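Local coordinates for protein hypoxanthine-guanine phosphoribosyltransferase (Thermus thermophilus, PDB 3ACD) that probably catalyses the salvage of hypoxanthine and guanine to IMP and GMP, using 5-phospho-alpha-D-ribose 1-diphosphate as the phosphoribosyl donor and magnesium as cofactor, at residues Phe49-Met52 with Ala53-Arg57. Numbering follows the deposited sequence.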
loop_
_atom_site.group_PDB
_atom_site.type_symbol
_atom_site.label_atom_id
_atom_site.label_comp_id
_atom_site.label_asym_id
_atom_site.label_seq_id
_atom_site.Cartn_x
_atom_site.Cartn_y
_atom_site.Cartn_z
ATOM N N PHE A 49 0.182 3.813 -3.183
ATOM C CA PHE A 49 -0.113 2.689 -2.300
ATOM C C PHE A 49 -1.226 2.864 -1.265
ATOM O O PHE A 49 -1.903 1.889 -0.934
ATOM C CB PHE A 49 1.184 2.168 -1.649
ATOM C CG PHE A 49 1.516 2.791 -0.324
ATOM C CD1 PHE A 49 1.199 2.133 0.862
ATOM C CD2 PHE A 49 2.199 4.000 -0.258
ATOM C CE1 PHE A 49 1.564 2.668 2.097
ATOM C CE2 PHE A 49 2.571 4.549 0.980
ATOM C CZ PHE A 49 2.253 3.875 2.155
ATOM N N ILE A 50 -1.441 4.081 -0.767
ATOM C CA ILE A 50 -2.506 4.296 0.211
ATOM C C ILE A 50 -3.853 4.372 -0.515
ATOM O O ILE A 50 -4.848 3.793 -0.067
ATOM C CB ILE A 50 -2.231 5.569 1.064
ATOM C CG1 ILE A 50 -0.958 5.337 1.894
ATOM C CG2 ILE A 50 -3.417 5.867 1.978
ATOM C CD1 ILE A 50 -0.654 6.400 2.942
ATOM N N PHE A 51 -3.879 5.079 -1.641
ATOM C CA PHE A 51 -5.083 5.180 -2.461
ATOM C C PHE A 51 -5.484 3.749 -2.840
ATOM O O PHE A 51 -6.655 3.368 -2.759
ATOM C CB PHE A 51 -4.772 6.008 -3.713
ATOM C CG PHE A 51 -5.880 6.039 -4.734
ATOM C CD1 PHE A 51 -7.203 6.240 -4.356
ATOM C CD2 PHE A 51 -5.584 5.932 -6.093
ATOM C CE1 PHE A 51 -8.217 6.339 -5.316
ATOM C CE2 PHE A 51 -6.589 6.030 -7.059
ATOM C CZ PHE A 51 -7.909 6.236 -6.668
ATOM N N MET A 52 -4.498 2.954 -3.241
ATOM C CA MET A 52 -4.730 1.559 -3.612
ATOM C C MET A 52 -5.326 0.771 -2.439
ATOM O O MET A 52 -6.331 0.069 -2.592
ATOM C CB MET A 52 -3.407 0.913 -4.038
ATOM C CG MET A 52 -3.511 -0.564 -4.393
ATOM S SD MET A 52 -4.113 -0.875 -6.068
ATOM C CE MET A 52 -3.578 -2.597 -6.288
ATOM N N ALA A 53 -4.703 0.884 -1.268
ATOM C CA ALA A 53 -5.174 0.170 -0.082
ATOM C C ALA A 53 -6.629 0.489 0.253
ATOM O O ALA A 53 -7.407 -0.409 0.575
ATOM C CB ALA A 53 -4.281 0.497 1.120
ATOM N N ASP A 54 -7.002 1.761 0.176
ATOM C CA ASP A 54 -8.378 2.147 0.484
ATOM C C ASP A 54 -9.345 1.779 -0.638
ATOM O O ASP A 54 -10.457 1.316 -0.383
ATOM C CB ASP A 54 -8.464 3.651 0.757
ATOM C CG ASP A 54 -7.746 4.056 2.028
ATOM O OD1 ASP A 54 -7.276 3.160 2.760
ATOM O OD2 ASP A 54 -7.654 5.271 2.298
ATOM N N LEU A 55 -8.911 1.976 -1.878
ATOM C CA LEU A 55 -9.743 1.678 -3.039
ATOM C C LEU A 55 -10.140 0.205 -3.159
ATOM O O LEU A 55 -11.318 -0.104 -3.349
ATOM C CB LEU A 55 -9.033 2.113 -4.332
ATOM C CG LEU A 55 -9.814 1.894 -5.636
ATOM C CD1 LEU A 55 -11.061 2.759 -5.632
ATOM C CD2 LEU A 55 -8.944 2.237 -6.841
ATOM N N VAL A 56 -9.177 -0.710 -3.050
ATOM C CA VAL A 56 -9.506 -2.123 -3.189
ATOM C C VAL A 56 -10.489 -2.606 -2.126
ATOM O O VAL A 56 -11.335 -3.459 -2.399
ATOM C CB VAL A 56 -8.236 -3.024 -3.191
ATOM C CG1 VAL A 56 -7.332 -2.628 -4.356
ATOM C CG2 VAL A 56 -7.493 -2.926 -1.863
ATOM N N ARG A 57 -10.400 -2.044 -0.925
ATOM C CA ARG A 57 -11.305 -2.431 0.149
ATOM C C ARG A 57 -12.720 -1.913 -0.088
ATOM O O ARG A 57 -13.634 -2.219 0.681
ATOM C CB ARG A 57 -10.778 -1.932 1.495
ATOM C CG ARG A 57 -9.626 -2.777 2.027
ATOM C CD ARG A 57 -9.121 -2.266 3.361
ATOM N NE ARG A 57 -8.325 -1.048 3.229
ATOM C CZ ARG A 57 -7.693 -0.469 4.246
ATOM N NH1 ARG A 57 -7.776 -1.004 5.458
ATOM N NH2 ARG A 57 -6.968 0.631 4.054
#
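Phe51 and Leu55, one helical turn apart, run side by side in the same direction, and CD2 of Leu55 sits over one face of the phenyl ring near its CZ rim, 4.1 Å from Phe51 CZ. Both side chains place CG trans to the backbone N (chi1 172° for Phe51, -178° for Leu55), and from this shared choice they reach together to Leu26 of helix 16-33. One residue further on, Met52 meets Val56 differently: the two side chains cross at a slant, and the thioether chain, extended at chi1 but bent at chi2 (81°), brings SD to 4.0 Å from Val56 CG1. Both lean on Leu41 of strand 40-45. The short helix 49-56 is the connection in a beta-alpha-beta unit, here between parallel strands 40-45 and 64-70 of the phosphoribosyltransferase sheet, with one flank on the strands and another on a neighbouring helix. Four successive i to i+4 backbone bonds hold these two turns of helix, from Ala53 N to Phe49 O through Val56 N to Met52 O, the last almost straight. A third flank meets the second subunit, where Ala53 packs on its counterpart and the Phe49 ring makes an edge-to-face contact with Phe67 of that chain. Arg57 folds back along this side: its NE donates to Ala53 O at 2.9 Å, coming from above the carbonyl plane, while NH2 forms a salt bridge with Asp54 OD1, also 2.9 Å, whose hydrogen bond is weak and bent. The other carboxylate oxygen, Asp54 OD2, takes a hydrogen bond with Tyr159 OH and a salt bridge from Arg57 NH1 of the second subunit; Arg57 NH1 in turn bridges to Asp54 OD2 of that second subunit.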